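Local coordinates for proximal thread matrix protein 1 (Mytilus galloprovincialis, PDB 4CN9) that probably binds collagen in the matrix of the mussel byssus through von Willebrand factor A domains, one of which holds zinc at its MIDAS site, at residues D61-Q67 with P134-T140; V391-G397 with S412-F418. All coordinates share one frame; numbering follows the deposited sequence.

Interaction 1: D61-Q67 with P134-T140. With ZN (zinc ion), chain C.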
# COMPACT_ATOMS: atom_id res chain seq x y z
N ASP A 61 20.82 -1.90 -3.87
CA ASP A 61 21.39 -3.26 -3.90
C ASP A 61 22.81 -3.20 -4.49
O ASP A 61 22.97 -2.73 -5.63
CB ASP A 61 20.46 -4.15 -4.75
CG ASP A 61 20.88 -5.64 -4.81
OD1 ASP A 61 22.08 -5.99 -4.78
OD2 ASP A 61 19.95 -6.47 -4.93
N ASP A 62 23.83 -3.62 -3.73
CA ASP A 62 25.19 -3.72 -4.30
C ASP A 62 25.74 -5.14 -4.29
O ASP A 62 26.92 -5.36 -4.09
CB ASP A 62 26.18 -2.68 -3.70
CG ASP A 62 26.49 -2.90 -2.22
OD1 ASP A 62 25.85 -3.72 -1.53
OD2 ASP A 62 27.42 -2.21 -1.74
N SER A 63 24.85 -6.10 -4.55
CA SER A 63 25.23 -7.51 -4.69
C SER A 63 26.02 -7.78 -5.97
O SER A 63 25.86 -7.09 -6.98
CB SER A 63 23.98 -8.42 -4.66
OG SER A 63 23.12 -8.19 -5.78
N SER A 64 26.85 -8.82 -5.92
CA SER A 64 27.75 -9.16 -7.02
C SER A 64 27.00 -9.57 -8.28
O SER A 64 27.53 -9.43 -9.38
CB SER A 64 28.70 -10.29 -6.60
OG SER A 64 27.97 -11.44 -6.25
N SER A 65 25.79 -10.08 -8.13
CA SER A 65 24.95 -10.44 -9.28
C SER A 65 24.84 -9.32 -10.33
O SER A 65 24.78 -9.58 -11.53
CB SER A 65 23.54 -10.81 -8.81
OG SER A 65 22.88 -9.67 -8.29
N ILE A 66 24.84 -8.08 -9.86
CA ILE A 66 24.66 -6.93 -10.72
C ILE A 66 25.87 -6.71 -11.62
O ILE A 66 25.73 -6.41 -12.80
CB ILE A 66 24.41 -5.66 -9.89
CG1 ILE A 66 23.12 -5.84 -9.08
CG2 ILE A 66 24.34 -4.42 -10.81
CD1 ILE A 66 22.82 -4.74 -8.11
N GLN A 67 27.07 -6.87 -11.05
CA GLN A 67 28.30 -6.65 -11.78
C GLN A 67 28.53 -7.81 -12.75
O GLN A 67 28.95 -7.59 -13.88
CB GLN A 67 29.48 -6.50 -10.80
CG GLN A 67 30.86 -6.34 -11.45
CD GLN A 67 31.02 -5.03 -12.21
OE1 GLN A 67 30.39 -4.02 -11.88
NE2 GLN A 67 31.88 -5.05 -13.23
N PRO A 134 30.27 0.36 -5.04
CA PRO A 134 29.53 -0.87 -4.74
C PRO A 134 30.45 -1.93 -4.17
O PRO A 134 31.60 -2.04 -4.61
CB PRO A 134 29.02 -1.32 -6.11
CG PRO A 134 28.98 -0.07 -6.92
CD PRO A 134 30.19 0.68 -6.47
N ARG A 135 29.95 -2.70 -3.22
CA ARG A 135 30.79 -3.65 -2.50
C ARG A 135 30.74 -5.05 -3.12
O ARG A 135 31.59 -5.89 -2.83
CB ARG A 135 30.37 -3.70 -1.02
CG ARG A 135 30.57 -2.39 -0.28
CD ARG A 135 29.84 -2.40 1.06
NE ARG A 135 28.43 -2.74 0.86
CZ ARG A 135 27.69 -3.41 1.73
NH1 ARG A 135 28.17 -3.78 2.91
NH2 ARG A 135 26.43 -3.70 1.43
N ASN A 136 29.73 -5.31 -3.96
CA ASN A 136 29.55 -6.62 -4.59
C ASN A 136 29.47 -7.76 -3.59
O ASN A 136 30.23 -8.73 -3.66
CB ASN A 136 30.64 -6.87 -5.63
CG ASN A 136 30.51 -5.95 -6.83
OD1 ASN A 136 29.42 -5.80 -7.38
ND2 ASN A 136 31.59 -5.29 -7.19
N GLY A 137 28.51 -7.66 -2.68
CA GLY A 137 28.33 -8.67 -1.65
C GLY A 137 27.76 -9.96 -2.20
O GLY A 137 27.09 -9.98 -3.25
N GLY A 138 28.00 -11.05 -1.48
CA GLY A 138 27.59 -12.38 -1.91
C GLY A 138 26.24 -12.83 -1.37
O GLY A 138 25.87 -13.98 -1.54
N GLN A 139 25.53 -11.91 -0.72
CA GLN A 139 24.23 -12.16 -0.12
C GLN A 139 23.32 -10.96 -0.43
O GLN A 139 23.81 -9.90 -0.80
CB GLN A 139 24.33 -12.24 1.41
CG GLN A 139 25.24 -13.29 1.97
CD GLN A 139 25.20 -13.31 3.49
OE1 GLN A 139 24.79 -12.34 4.13
NE2 GLN A 139 25.63 -14.43 4.08
N THR A 140 22.02 -11.12 -0.21
CA THR A 140 21.07 -10.01 -0.36
C THR A 140 20.19 -9.88 0.89
O THR A 140 19.21 -10.60 1.06
CB THR A 140 20.18 -10.21 -1.61
OG1 THR A 140 21.02 -10.33 -2.77
CG2 THR A 140 19.21 -9.04 -1.81
ZN ZN C . 21.72 -9.62 -6.61
O HOH W 1 20.46 -9.10 -5.03
O HOH W 2 25.12 -11.69 -5.16
O HOH W 3 22.63 -11.18 -5.59
O HOH W 4 20.46 -11.16 -7.34
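Asp62 and Arg135 pair beside a MIDAS, the metal site of von Willebrand factor A domains, in which Asp61, Ser63 and Ser65 form the Asp-x-Ser-x-Ser signature and Thr140 takes the threonine position. The guanidinium grips the carboxylate side-on, both oxygens using syn lone pairs: Arg135 NE lies 2.8 Å from Asp62 OD2, and NH2 lies 3.0 Å from OD1 of the same aspartate. The two planes are only 24° apart. Arg135 N reaches OD2 too, from above the carboxylate plane. Ser107 bonds OD1 and Gln105 bonds OD2, so the buried carboxylate is fixed in rotation and its charge is likely to be well compensated. With an alanine in its place, the guanidinium of Arg135 would probably lose its charged mate, keeping neutral partners such as Gly109 O, and Arg135 N would lose an acceptor.

Backbone bonds carry the middle. Gly137 N donates to Asp62 O, while Gly137 O takes the hydrogen of Ser64 N at 2.9 Å. Asn136, whose backbone has left-handed helical angles that asparagine tolerates well, lays OD1 against Gln67 CB, and Tyr74 bonds that oxygen.

Metal chemistry closes the contact. Zinc is bound by Ser63 OG at 2.2 Å, Ser65 OG at 2.0 Å, Asp174 and three waters. Asp61 works from the second shell: with CG anti to the backbone N (chi1 -177°), its OD1 accepts from Ser63 N in an Asx turn and from Ser63 OG, orienting that ligand. One zinc-bound water donates to Asp61 OD2 at 2.7 Å and lies 2.6 Å from Thr140 OG1, linking the threonine to the metal indirectly.

Interaction 2: V391-G397 with S412-F418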
# COMPACT_ATOMS: atom_id res chain seq x y z
N VAL A 391 -8.81 1.87 -6.33
CA VAL A 391 -9.58 1.40 -5.17
C VAL A 391 -8.62 0.77 -4.15
O VAL A 391 -7.82 -0.11 -4.49
CB VAL A 391 -10.65 0.38 -5.57
CG1 VAL A 391 -11.41 -0.13 -4.35
CG2 VAL A 391 -11.60 0.98 -6.58
N VAL A 392 -8.70 1.24 -2.91
CA VAL A 392 -7.96 0.61 -1.82
C VAL A 392 -8.83 -0.49 -1.21
O VAL A 392 -9.97 -0.24 -0.85
CB VAL A 392 -7.58 1.62 -0.73
CG1 VAL A 392 -7.01 0.90 0.48
CG2 VAL A 392 -6.59 2.64 -1.28
N ILE A 393 -8.29 -1.70 -1.09
CA ILE A 393 -9.06 -2.84 -0.60
C ILE A 393 -8.56 -3.36 0.74
O ILE A 393 -7.37 -3.70 0.91
CB ILE A 393 -9.08 -4.00 -1.63
CG1 ILE A 393 -9.56 -3.50 -3.00
CG2 ILE A 393 -9.95 -5.13 -1.12
CD1 ILE A 393 -9.55 -4.55 -4.09
N VAL A 394 -9.49 -3.44 1.68
CA VAL A 394 -9.26 -4.03 2.99
C VAL A 394 -10.01 -5.38 3.04
O VAL A 394 -11.14 -5.45 2.59
CB VAL A 394 -9.81 -3.08 4.08
CG1 VAL A 394 -9.69 -3.69 5.47
CG2 VAL A 394 -9.10 -1.73 4.01
N ALA A 395 -9.36 -6.43 3.54
CA ALA A 395 -9.91 -7.79 3.55
C ALA A 395 -9.93 -8.39 4.96
O ALA A 395 -8.91 -8.47 5.62
CB ALA A 395 -9.07 -8.72 2.63
N ILE A 396 -11.11 -8.84 5.38
CA ILE A 396 -11.32 -9.40 6.70
C ILE A 396 -11.91 -10.80 6.62
O ILE A 396 -12.93 -11.00 5.97
CB ILE A 396 -12.31 -8.53 7.51
CG1 ILE A 396 -11.78 -7.10 7.61
CG2 ILE A 396 -12.59 -9.15 8.87
CD1 ILE A 396 -12.83 -6.05 7.93
N GLY A 397 -11.26 -11.75 7.29
CA GLY A 397 -11.78 -13.11 7.44
C GLY A 397 -12.23 -13.37 8.88
O GLY A 397 -11.53 -13.00 9.84
N SER A 412 -5.04 -4.60 -0.77
CA SER A 412 -4.06 -3.70 -1.37
C SER A 412 -2.69 -3.90 -0.71
O SER A 412 -1.65 -3.49 -1.25
CB SER A 412 -4.51 -2.24 -1.23
OG SER A 412 -5.55 -1.91 -2.13
N SER A 413 -2.71 -4.53 0.46
CA SER A 413 -1.51 -4.85 1.19
C SER A 413 -1.83 -5.89 2.24
O SER A 413 -2.95 -5.94 2.76
CB SER A 413 -0.97 -3.58 1.86
OG SER A 413 0.11 -3.91 2.71
N GLU A 414 -0.86 -6.73 2.57
CA GLU A 414 -1.04 -7.69 3.66
C GLU A 414 -1.23 -6.99 5.00
O GLU A 414 -1.81 -7.56 5.92
CB GLU A 414 0.12 -8.71 3.72
CG GLU A 414 -0.15 -9.84 4.70
CD GLU A 414 0.75 -11.06 4.50
OE1 GLU A 414 1.43 -11.17 3.45
OE2 GLU A 414 0.76 -11.93 5.40
N GLU A 415 -0.80 -5.74 5.10
CA GLU A 415 -1.10 -4.95 6.28
C GLU A 415 -2.59 -4.62 6.40
O GLU A 415 -3.06 -4.24 7.49
CB GLU A 415 -0.29 -3.65 6.27
CG GLU A 415 1.21 -3.89 6.33
CD GLU A 415 1.65 -4.37 7.69
OE1 GLU A 415 0.92 -4.12 8.67
OE2 GLU A 415 2.73 -5.01 7.79
N TYR A 416 -3.33 -4.77 5.29
CA TYR A 416 -4.75 -4.43 5.26
C TYR A 416 -5.61 -5.69 5.31
O TYR A 416 -6.79 -5.66 4.96
CB TYR A 416 -5.13 -3.65 3.99
CG TYR A 416 -4.31 -2.39 3.69
CD1 TYR A 416 -3.40 -1.87 4.61
CD2 TYR A 416 -4.45 -1.75 2.48
CE1 TYR A 416 -2.66 -0.72 4.31
CE2 TYR A 416 -3.72 -0.60 2.18
CZ TYR A 416 -2.83 -0.09 3.09
OH TYR A 416 -2.10 1.02 2.74
N VAL A 417 -4.99 -6.78 5.76
CA VAL A 417 -5.63 -8.07 5.98
C VAL A 417 -5.84 -8.32 7.48
O VAL A 417 -4.91 -8.21 8.27
CB VAL A 417 -4.76 -9.23 5.43
CG1 VAL A 417 -5.29 -10.60 5.88
CG2 VAL A 417 -4.68 -9.17 3.93
N PHE A 418 -7.06 -8.69 7.85
CA PHE A 418 -7.41 -8.90 9.25
C PHE A 418 -8.14 -10.22 9.39
O PHE A 418 -8.93 -10.59 8.51
CB PHE A 418 -8.32 -7.77 9.75
CG PHE A 418 -7.70 -6.42 9.68
CD1 PHE A 418 -7.78 -5.66 8.53
CD2 PHE A 418 -7.01 -5.91 10.77
CE1 PHE A 418 -7.19 -4.40 8.46
CE2 PHE A 418 -6.42 -4.67 10.72
CZ PHE A 418 -6.51 -3.91 9.57
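Val394 and Phe418 cross obliquely on one face of the mixed sheet of a Rossmann-like von Willebrand factor A domain, where the beta-alpha-beta unit of strand 391-398, helix 404-410 and strand 417-420 brings its two parallel strands together. CG1 of Val394, placed anti to the backbone N (chi1 176°), touches CE1 of Phe418 at 4.0 Å. On the same face CG1 of Ile396 meets Phe418 CB, also obliquely, and Val433 and Leu436 of helix 430-437 pack on the phenylalanine. A broad flat ring suits this place, filling the layer between strand and helix, whereas the small Ala395 sits with Val417 on the other face.

Tyr416 lies at about a right angle to Val392, whose CG1 approaches CE2 of the ring at 4.0 Å. Ser413 CB rests over the centre of one ring face, and Ile393 O stands at the ring edge.

Between these side chains the backbones pair in parallel register: Ala395 N donates to Tyr416 O, Ala395 O accepts from Phe418 N, and Gly397 N donates to Phe418 O. Ser412 extends the pairing ahead of the strand. Its N donates to Ile393 O, and Ser412 OG accepts from Ile393 N at 2.9 Å in a nearly straight bond of 169°.

The two contacts lie in different von Willebrand factor A domains, their centres about 34 Å apart and their nearest atoms about 18 Å apart, and they share no element. Interaction 1 is partly buried, made by loops and a helix start at the metal site of the first domain. Its chemistry is ionic and hydrated: a charged pair, hydroxyls, zinc and waters. Interaction 2 is buried in the second domain's sheet, away from the metal sites, and rests on regular backbone bonds flanked by aliphatic and aromatic side chains. Strand pairing there adds the outermost strand, 417-420, whereas 61-67 with 134-140 joins loops at a metal site, the first supplying two serine ligands and the second meeting the zinc only through water.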